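Local coordinates for protein Dr hemagglutinin structural subunit (Escherichia coli, PDB 2JKJ) that mediates adherence of uropathogenic Escherichia coli to the upper urinary tract by binding the Dr blood group antigen, as the structural subunit of Dr fimbriae, at residues R96-S101 against G119-I124; L82-N87 against G136-T141; L23-K28 against K40-L45. All coordinates share one frame; numbering follows the deposited sequence.

Contact 1: residues R96-S101 against G119-I124; sequences RPTDNS and GGIIGI. With CLM (chloramphenicol), chain I; SO4 (sulfate ion), chain H.
Pro97 and Ile122 face each other on one side of an antiparallel strand pair of the immunoglobulin-like Dr-adhesin fold, while Thr98 meets Ile121 where the first strand gives way to a loop. The proline ring lies beside the end of the isoleucine: Pro97 CB is 4.1 Å from Ile122 CD1. With chi1 of -62°, Ile122 CG1 stands beside its own backbone N and CD1 turns toward Pro97, alongside its CA and CB. Thr98 approaches Ile121 at a slant, its methyl and its hydroxyl both resting near the branch point; Thr98 OG1 is 3.7 Å from Ile121 CB, and CG2 reaches both CB and CG2 of the isoleucine. The far end of Ile121 leads away from threonine to chloramphenicol, whose site 119-124 helps to form; Ile121 CD1 comes within 3.1 Å of the nitro oxygen O9A. Gly123 brings no side chain to the drug's side of the sheet, and the dichloroacetyl chlorine CL1 settles 3.6 Å from Gly123 CA. Within the sheet, Arg96 and Gly123 exchange two backbone hydrogen bonds, Arg96 N to Gly123 O (3.2 Å) and Gly123 N to Arg96 O (2.9 Å). A third, Thr98 N to Ile121 O (2.9 Å), prolongs the pairing past Pro97, which has no N-H to give. Beyond it the chain turns away as an Asx turn, Asp99 OD2 accepting from Ser101 N from above the carboxylate plane, and Asp99 OD1 takes the indole N-H of Trp118. The Arg96 guanidinium makes a cation-pi contact with Tyr125, whereas Ile122 also packs on Ile95 and Phe110. Strand 119-126 runs between strand 90-97 and strand 50-59, bonding on its second side to Val54 and Val56.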
loop_
_atom_site.group_PDB
_atom_site.type_symbol
_atom_site.label_atom_id
_atom_site.label_comp_id
_atom_site.label_asym_id
_atom_site.label_seq_id
_atom_site.Cartn_x
_atom_site.Cartn_y
_atom_site.Cartn_z
ATOM N N ARG A 96 -5.459 -1.606 24.990
ATOM C CA ARG A 96 -5.982 -2.548 25.970
ATOM C C ARG A 96 -6.608 -3.777 25.323
ATOM O O ARG A 96 -7.485 -3.660 24.466
ATOM C CB ARG A 96 -7.006 -1.848 26.869
ATOM C CG ARG A 96 -7.716 -2.772 27.851
ATOM C CD ARG A 96 -8.585 -1.988 28.822
ATOM N NE ARG A 96 -9.907 -1.709 28.269
ATOM C CZ ARG A 96 -10.290 -0.520 27.814
ATOM N NH1 ARG A 96 -9.449 0.506 27.841
ATOM N NH2 ARG A 96 -11.514 -0.357 27.329
ATOM N N PRO A 97 -6.165 -4.955 25.748
ATOM C CA PRO A 97 -6.716 -6.202 25.229
ATOM C C PRO A 97 -8.190 -6.282 25.610
ATOM O O PRO A 97 -8.614 -5.674 26.593
ATOM C CB PRO A 97 -5.920 -7.274 25.981
ATOM C CG PRO A 97 -5.503 -6.613 27.240
ATOM C CD PRO A 97 -5.233 -5.187 26.864
ATOM N N THR A 98 -8.969 -7.014 24.823
ATOM C CA THR A 98 -10.397 -7.145 25.089
ATOM C C THR A 98 -10.714 -8.141 26.203
ATOM O O THR A 98 -11.795 -8.099 26.789
ATOM C CB THR A 98 -11.196 -7.438 23.808
ATOM O OG1 THR A 98 -10.805 -8.710 23.278
ATOM C CG2 THR A 98 -10.941 -6.360 22.768
ATOM N N ASP A 99 -9.774 -9.035 26.499
ATOM C CA ASP A 99 -9.979 -10.031 27.550
ATOM C C ASP A 99 -9.579 -9.490 28.920
ATOM O O ASP A 99 -9.601 -8.289 29.135
ATOM C CB ASP A 99 -9.258 -11.345 27.227
ATOM C CG ASP A 99 -7.794 -11.146 26.873
ATOM O OD1 ASP A 99 -7.276 -11.923 26.043
ATOM O OD2 ASP A 99 -7.143 -10.256 27.455
ATOM N N ASN A 100 -9.241 -10.364 29.859
ATOM C CA ASN A 100 -8.838 -9.897 31.182
ATOM C C ASN A 100 -7.342 -10.072 31.406
ATOM O O ASN A 100 -6.881 -10.107 32.546
ATOM C CB ASN A 100 -9.625 -10.616 32.280
ATOM C CG ASN A 100 -11.062 -10.137 32.376
ATOM O OD1 ASN A 100 -11.333 -8.936 32.338
ATOM N ND2 ASN A 100 -11.992 -11.079 32.482
ATOM N N SER A 101 -6.589 -10.167 30.312
ATOM C CA SER A 101 -5.147 -10.377 30.390
ATOM C C SER A 101 -4.375 -9.150 30.865
ATOM O O SER A 101 -4.746 -8.014 30.569
ATOM C CB SER A 101 -4.589 -10.908 29.064
ATOM O OG SER A 101 -4.874 -10.034 27.985
ATOM N N GLY A 119 -3.435 -15.336 21.921
ATOM C CA GLY A 119 -4.217 -14.975 20.753
ATOM C C GLY A 119 -5.332 -14.087 21.284
ATOM O O GLY A 119 -5.971 -14.420 22.284
ATOM N N GLY A 120 -5.538 -12.934 20.661
ATOM C CA GLY A 120 -6.579 -12.032 21.132
ATOM C C GLY A 120 -6.708 -10.753 20.321
ATOM O O GLY A 120 -6.120 -10.612 19.251
ATOM N N ILE A 121 -7.495 -9.826 20.852
ATOM C CA ILE A 121 -7.739 -8.544 20.207
ATOM C C ILE A 121 -7.235 -7.405 21.083
ATOM O O ILE A 121 -7.545 -7.340 22.273
ATOM C CB ILE A 121 -9.241 -8.357 19.909
ATOM C CG1 ILE A 121 -9.777 -9.522 19.075
ATOM C CG2 ILE A 121 -9.490 -7.022 19.228
ATOM C CD1 ILE A 121 -9.857 -9.223 17.591
ATOM N N ILE A 122 -6.461 -6.506 20.488
ATOM C CA ILE A 122 -5.968 -5.335 21.200
ATOM C C ILE A 122 -6.762 -4.143 20.685
ATOM O O ILE A 122 -6.739 -3.841 19.492
ATOM C CB ILE A 122 -4.456 -5.134 20.997
ATOM C CG1 ILE A 122 -3.675 -6.329 21.548
ATOM C CG2 ILE A 122 -3.999 -3.840 21.659
ATOM C CD1 ILE A 122 -3.301 -6.190 23.005
ATOM N N GLY A 123 -7.507 -3.496 21.573
ATOM C CA GLY A 123 -8.327 -2.359 21.181
ATOM C C GLY A 123 -7.579 -1.036 21.304
ATOM O O GLY A 123 -6.787 -0.840 22.225
ATOM N N ILE A 124 -7.845 -0.130 20.368
ATOM C CA ILE A 124 -7.237 1.197 20.380
ATOM C C ILE A 124 -8.332 2.211 20.688
ATOM O O ILE A 124 -9.317 2.305 19.958
ATOM C CB ILE A 124 -6.539 1.519 19.044
ATOM C CG1 ILE A 124 -5.640 0.357 18.609
ATOM C CG2 ILE A 124 -5.738 2.805 19.161
ATOM C CD1 ILE A 124 -4.406 0.172 19.475
HETATM C C1 CLM I . -12.274 -1.922 20.024
HETATM CL CL1 CLM I . -11.085 -0.627 19.676
HETATM CL CL2 CLM I . -11.550 -3.534 19.790
HETATM C C2 CLM I . -13.515 -1.710 19.065
HETATM O O2 CLM I . -13.394 -1.122 17.978
HETATM N N2 CLM I . -14.604 -2.208 19.519
HETATM C C3 CLM I . -15.866 -2.120 18.773
HETATM C C4 CLM I . -16.743 -1.011 19.381
HETATM O O4 CLM I . -16.941 0.091 18.463
HETATM C C5 CLM I . -16.552 -3.498 18.772
HETATM O O5 CLM I . -16.823 -3.784 20.145
HETATM C C6 CLM I . -15.647 -4.535 18.141
HETATM C C7 CLM I . -15.289 -4.413 16.793
HETATM C C8 CLM I . -14.447 -5.381 16.200
HETATM C C9 CLM I . -14.014 -6.423 17.027
HETATM N N9 CLM I . -13.121 -7.463 16.417
HETATM O O9A CLM I . -12.761 -8.368 17.178
HETATM O O9B CLM I . -12.813 -7.358 15.252
HETATM C C10 CLM I . -14.358 -6.543 18.338
HETATM C C11 CLM I . -15.185 -5.594 18.917
HETATM S S SO4 H . -10.955 -13.723 30.169
HETATM O O1 SO4 H . -9.827 -12.769 30.403
HETATM O O2 SO4 H . -10.558 -14.947 29.479
HETATM O O3 SO4 H . -11.414 -14.161 31.525
HETATM O O4 SO4 H . -12.075 -12.968 29.571
#

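Contact 2: residues L82-N87 against G136-T141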
loop_
_atom_site.group_PDB
_atom_site.type_symbol
_atom_site.label_atom_id
_atom_site.label_comp_id
_atom_site.label_asym_id
_atom_site.label_seq_id
_atom_site.Cartn_x
_atom_site.Cartn_y
_atom_site.Cartn_z
ATOM N N LEU A 82 -1.451 8.086 17.882
ATOM C CA LEU A 82 -1.427 8.022 16.428
ATOM C C LEU A 82 -0.721 9.289 15.956
ATOM O O LEU A 82 -0.748 10.310 16.641
ATOM C CB LEU A 82 -2.852 7.976 15.866
ATOM C CG LEU A 82 -3.503 6.599 15.701
ATOM C CD1 LEU A 82 -3.928 6.025 17.042
ATOM C CD2 LEU A 82 -4.683 6.671 14.752
ATOM N N ILE A 83 -0.074 9.223 14.799
ATOM C CA ILE A 83 0.651 10.374 14.280
ATOM C C ILE A 83 0.228 10.755 12.861
ATOM O O ILE A 83 0.077 9.895 11.996
ATOM C CB ILE A 83 2.175 10.173 14.393
ATOM C CG1 ILE A 83 2.901 11.518 14.308
ATOM C CG2 ILE A 83 2.669 9.208 13.327
ATOM C CD1 ILE A 83 2.839 12.329 15.591
ATOM N N SER A 84 0.033 12.051 12.634
ATOM C CA SER A 84 -0.359 12.543 11.319
ATOM C C SER A 84 0.735 12.241 10.308
ATOM O O SER A 84 1.886 12.015 10.678
ATOM C CB SER A 84 -0.634 14.047 11.359
ATOM O OG SER A 84 0.398 14.734 12.045
ATOM N N ASP A 85 0.370 12.237 9.033
ATOM C CA ASP A 85 1.321 11.951 7.965
ATOM C C ASP A 85 2.549 12.856 8.024
ATOM O O ASP A 85 3.635 12.468 7.596
ATOM C CB ASP A 85 0.643 12.082 6.602
ATOM C CG ASP A 85 -0.262 10.906 6.282
ATOM O OD1 ASP A 85 -0.371 9.986 7.123
ATOM O OD2 ASP A 85 -0.860 10.904 5.185
ATOM N N ASN A 86 2.372 14.064 8.546
ATOM C CA ASN A 86 3.468 15.020 8.634
ATOM C C ASN A 86 4.299 14.874 9.905
ATOM O O ASN A 86 5.240 15.638 10.125
ATOM C CB ASN A 86 2.961 16.458 8.472
ATOM C CG ASN A 86 2.098 16.909 9.632
ATOM O OD1 ASN A 86 1.665 18.061 9.686
ATOM N ND2 ASN A 86 1.836 16.004 10.565
ATOM N N ASN A 87 3.949 13.893 10.734
ATOM C CA ASN A 87 4.689 13.625 11.965
ATOM C C ASN A 87 4.572 14.759 12.976
ATOM O O ASN A 87 5.347 14.827 13.930
ATOM C CB ASN A 87 6.165 13.384 11.638
ATOM C CG ASN A 87 6.897 12.650 12.744
ATOM O OD1 ASN A 87 8.000 13.035 13.133
ATOM N ND2 ASN A 87 6.297 11.575 13.240
ATOM N N GLY A 136 -6.746 15.278 9.261
ATOM C CA GLY A 136 -5.585 14.683 8.616
ATOM C C GLY A 136 -5.631 13.168 8.709
ATOM O O GLY A 136 -6.625 12.593 9.155
ATOM N N ASN A 137 -4.549 12.528 8.278
ATOM C CA ASN A 137 -4.444 11.076 8.310
ATOM C C ASN A 137 -3.510 10.643 9.430
ATOM O O ASN A 137 -2.332 11.001 9.443
ATOM C CB ASN A 137 -3.943 10.551 6.965
ATOM C CG ASN A 137 -4.828 10.977 5.813
ATOM O OD1 ASN A 137 -6.009 10.632 5.762
ATOM N ND2 ASN A 137 -4.268 11.753 4.893
ATOM N N TYR A 138 -4.051 9.886 10.377
ATOM C CA TYR A 138 -3.278 9.424 11.521
ATOM C C TYR A 138 -2.976 7.934 11.448
ATOM O O TYR A 138 -3.800 7.140 10.990
ATOM C CB TYR A 138 -3.990 9.792 12.822
ATOM C CG TYR A 138 -4.092 11.288 13.022
ATOM C CD1 TYR A 138 -3.240 11.953 13.894
ATOM C CD2 TYR A 138 -4.988 12.046 12.278
ATOM C CE1 TYR A 138 -3.308 13.326 14.054
ATOM C CE2 TYR A 138 -5.066 13.421 12.435
ATOM C CZ TYR A 138 -4.221 14.054 13.320
ATOM O OH TYR A 138 -4.291 15.419 13.471
ATOM N N THR A 139 -1.774 7.563 11.877
ATOM C CA THR A 139 -1.346 6.172 11.824
ATOM C C THR A 139 -0.661 5.708 13.104
ATOM O O THR A 139 0.045 6.475 13.762
ATOM C CB THR A 139 -0.429 5.927 10.608
ATOM O OG1 THR A 139 -1.067 6.406 9.418
ATOM C CG2 THR A 139 -0.126 4.447 10.458
ATOM N N LEU A 140 -0.848 4.431 13.426
ATOM C CA LEU A 140 -0.208 3.811 14.580
ATOM C C LEU A 140 0.294 2.441 14.146
ATOM O O LEU A 140 -0.497 1.560 13.810
ATOM C CB LEU A 140 -1.187 3.661 15.745
ATOM C CG LEU A 140 -0.722 2.724 16.863
ATOM C CD1 LEU A 140 0.457 3.326 17.614
ATOM C CD2 LEU A 140 -1.866 2.396 17.821
ATOM N N THR A 141 1.612 2.276 14.116
ATOM C CA THR A 141 2.210 1.018 13.688
ATOM C C THR A 141 2.720 0.185 14.858
ATOM O O THR A 141 3.464 0.679 15.708
ATOM C CB THR A 141 3.311 1.255 12.637
ATOM O OG1 THR A 141 2.831 2.167 11.639
ATOM C CG2 THR A 141 3.711 -0.052 11.974
#
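The first torsion of Leu82 (chi1 -88°) carries CG and CD2 toward Tyr138 CB and Leu140 CB, and that of Tyr138 (chi1 -64°) sends its ring over to Ser84. The antiparallel pair belongs to the immunoglobulin-like beta fold of Dr-family adhesins and joins strand 79-84 to strand 136-147. Leu82 meets two neighbours at once: its CB and CD2 slant past Tyr138 CB, CB to CB 3.7 Å, while the two leucine side chains cross at about a right angle, Leu82 CG 3.7 Å from Leu140 CB. The tyrosine ring reaches Ser84, whose CB lies over one face, toward the rim, in a CH-pi contact 4.2 Å from the centroid. Leu82 O stands at the ring edge. The phenol OH is held at its far end by Pro134 O, and Ser84 OG accepts from Asp89 N. Ile83 and Thr139 form the hydrogen-bonded pair, Ile83 N giving to Thr139 O (2.9 Å) and Thr139 N to Ile83 O (3.0 Å); their side chains take the opposite face from Tyr138. A type I turn from Ser84 to Asn87, closed by Asn87 N on Ser84 O, ends the pairing; its second residue, Asp85, gives only a weak bond from N to Asn137 O. The Asp85 carboxylate crosses Asn137 with planes 36° apart, and Asn137 OD1 is engaged by Thr24 OG1; Asp85 OD2 lies 3.5 Å from Asn137 ND2, while OD1 is 3.2 Å from Asn137 O, two acceptors brought side by side.

Contact 3: residues L23-K28 against K40-L45. Unlike the reference sequence in segment 23-28: Lys28 (reference Glu).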
loop_
_atom_site.group_PDB
_atom_site.type_symbol
_atom_site.label_atom_id
_atom_site.label_comp_id
_atom_site.label_asym_id
_atom_site.label_seq_id
_atom_site.Cartn_x
_atom_site.Cartn_y
_atom_site.Cartn_z
ATOM N N LEU A 23 -6.455 6.075 10.612
ATOM C CA LEU A 23 -7.637 6.879 10.887
ATOM C C LEU A 23 -7.536 8.262 10.254
ATOM O O LEU A 23 -6.514 8.937 10.368
ATOM C CB LEU A 23 -7.872 7.006 12.393
ATOM C CG LEU A 23 -8.978 7.987 12.795
ATOM C CD1 LEU A 23 -10.350 7.350 12.652
ATOM C CD2 LEU A 23 -8.764 8.500 14.208
ATOM N N THR A 24 -8.606 8.678 9.587
ATOM C CA THR A 24 -8.661 9.992 8.959
ATOM C C THR A 24 -9.588 10.885 9.774
ATOM O O THR A 24 -10.763 10.571 9.950
ATOM C CB THR A 24 -9.142 9.900 7.496
ATOM O OG1 THR A 24 -8.143 9.252 6.697
ATOM C CG2 THR A 24 -9.414 11.291 6.935
ATOM N N VAL A 25 -9.056 11.989 10.285
ATOM C CA VAL A 25 -9.859 12.923 11.067
ATOM C C VAL A 25 -10.323 14.071 10.182
ATOM O O VAL A 25 -9.546 14.623 9.408
ATOM C CB VAL A 25 -9.106 13.432 12.307
ATOM C CG1 VAL A 25 -9.824 14.629 12.905
ATOM C CG2 VAL A 25 -8.971 12.322 13.335
ATOM N N THR A 26 -11.601 14.411 10.280
ATOM C CA THR A 26 -12.164 15.470 9.457
ATOM C C THR A 26 -13.025 16.420 10.279
ATOM O O THR A 26 -13.171 16.260 11.490
ATOM C CB THR A 26 -12.993 14.873 8.300
ATOM O OG1 THR A 26 -14.281 14.480 8.789
ATOM C CG2 THR A 26 -12.297 13.658 7.710
ATOM N N GLU A 27 -13.625 17.389 9.596
ATOM C CA GLU A 27 -14.533 18.330 10.234
ATOM C C GLU A 27 -15.955 17.800 10.047
ATOM O O GLU A 27 -16.144 16.680 9.567
ATOM C CB GLU A 27 -14.389 19.715 9.602
ATOM C CG GLU A 27 -13.011 20.324 9.770
ATOM C CD GLU A 27 -12.959 21.767 9.323
ATOM O OE1 GLU A 27 -14.008 22.292 8.897
ATOM O OE2 GLU A 27 -11.870 22.372 9.390
ATOM N N LYS A 28 -16.951 18.593 10.429
ATOM C CA LYS A 28 -18.339 18.174 10.275
ATOM C C LYS A 28 -18.602 17.770 8.827
ATOM O O LYS A 28 -19.140 16.695 8.562
ATOM C CB LYS A 28 -19.294 19.294 10.700
ATOM C CG LYS A 28 -20.633 18.802 11.231
ATOM C CD LYS A 28 -21.698 19.885 11.132
ATOM C CE LYS A 28 -22.438 19.815 9.805
ATOM N NZ LYS A 28 -23.680 20.637 9.819
ATOM N N LYS A 40 -13.368 9.707 10.935
ATOM C CA LYS A 40 -14.182 10.279 11.999
ATOM C C LYS A 40 -14.016 11.787 12.049
ATOM O O LYS A 40 -13.012 12.326 11.586
ATOM C CB LYS A 40 -13.791 9.683 13.351
ATOM C CG LYS A 40 -13.781 8.163 13.383
ATOM C CD LYS A 40 -13.575 7.647 14.798
ATOM C CE LYS A 40 -14.196 6.272 14.977
ATOM N NZ LYS A 40 -14.729 6.080 16.355
ATOM N N THR A 41 -15.009 12.463 12.619
ATOM C CA THR A 41 -14.955 13.908 12.785
ATOM C C THR A 41 -14.293 14.158 14.135
ATOM O O THR A 41 -14.396 13.324 15.035
ATOM C CB THR A 41 -16.360 14.534 12.728
ATOM O OG1 THR A 41 -17.134 14.078 13.841
ATOM C CG2 THR A 41 -17.064 14.149 11.438
ATOM N N ARG A 42 -13.587 15.277 14.268
ATOM C CA ARG A 42 -12.912 15.580 15.524
ATOM C C ARG A 42 -13.876 15.472 16.699
ATOM O O ARG A 42 -13.505 15.010 17.778
ATOM C CB ARG A 42 -12.265 16.967 15.495
ATOM C CG ARG A 42 -12.591 17.800 14.271
ATOM C CD ARG A 42 -11.679 19.014 14.188
ATOM N NE ARG A 42 -12.426 20.256 14.053
ATOM C CZ ARG A 42 -11.918 21.401 13.608
ATOM N NH1 ARG A 42 -10.645 21.480 13.243
ATOM N NH2 ARG A 42 -12.694 22.472 13.525
ATOM N N GLY A 43 -15.126 15.863 16.464
ATOM C CA GLY A 43 -16.160 15.815 17.492
ATOM C C GLY A 43 -16.384 14.398 18.010
ATOM O O GLY A 43 -16.922 14.204 19.099
ATOM N N GLN A 44 -15.972 13.411 17.222
ATOM C CA GLN A 44 -16.121 12.014 17.607
ATOM C C GLN A 44 -14.945 11.538 18.453
ATOM O O GLN A 44 -14.990 10.462 19.046
ATOM C CB GLN A 44 -16.270 11.134 16.367
ATOM C CG GLN A 44 -17.619 11.266 15.679
ATOM C CD GLN A 44 -17.735 10.385 14.453
ATOM O OE1 GLN A 44 -18.290 9.290 14.512
ATOM N NE2 GLN A 44 -17.203 10.857 13.332
ATOM N N LEU A 45 -13.894 12.350 18.504
ATOM C CA LEU A 45 -12.705 12.015 19.278
ATOM C C LEU A 45 -12.920 12.253 20.767
ATOM O O LEU A 45 -12.173 12.998 21.405
ATOM C CB LEU A 45 -11.499 12.808 18.778
ATOM C CG LEU A 45 -11.193 12.638 17.288
ATOM C CD1 LEU A 45 -9.870 13.296 16.928
ATOM C CD2 LEU A 45 -11.192 11.162 16.907
#
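Val25 pairs with Lys40 and Thr26 with Thr41 in parallel register, held by Lys40 N to Thr24 O (2.9 Å), Thr26 N to Lys40 O (2.8 Å) and Arg42 N to Thr26 O (3.0 Å). The partner strand then winds into a 3-10 turn over 42-44, which brings Leu45 back toward the first strand: Leu45 CD1 meets Val25 CG2 tip to tip at 3.8 Å. Leu23 CD1 presses at about a right angle on the aliphatic part of Lys40, 3.6 Å from its CG, while the ammonium travels on to Pro50 O. On the other face Thr41 points its methyl at Glu27 O (CG2 to O 3.3 Å). Thr26 OG1 gives its proton to that same carbonyl, on a lone pair. Arg42 and Glu27 lie side by side, extending the same way; Glu27 CG sits over the centre of the guanidinium and the two flat ends are stacked, 28° apart. Glu27 OE2 nevertheless stays 4.1 Å from Arg42 NH1 and well out of the guanidinium plane, so attraction here is of charge alone. Glu27 OE1 is bonded to Tyr146 OH of the second subunit, and Glu27 N to Ser15 OG of that subunit. The nearby arginine would probably favour the ionised carboxylate. Through OE1 and its backbone N, Glu27 ties strands 17-26 and 39-41, in the predicted receptor-binding region, to the second subunit.

Contacts 2 and 3 adjoin, their centres 13 Å apart, because strands 136-147 and 17-26 are neighbours: Tyr138 N lies 2.6 Å from Leu23 O, probably hydrogen-bonded, and Leu82 CD2 packs 4.0 Å from Leu23 CB. Contact 1 is nested along the chain inside the loop closed by contact 2. Their centres are 22 Å apart, yet Ile124 CD1 touches Leu140 CD2 at 3.8 Å. Contacts 1 and 3 do not meet, with nearest atoms about 8 Å apart. Chloramphenicol lies against 119-124, with the side chain of Lys40 about 7 Å and that of Leu140 about 10 Å away. Both segments of contact 3 fall in the predicted receptor-binding region.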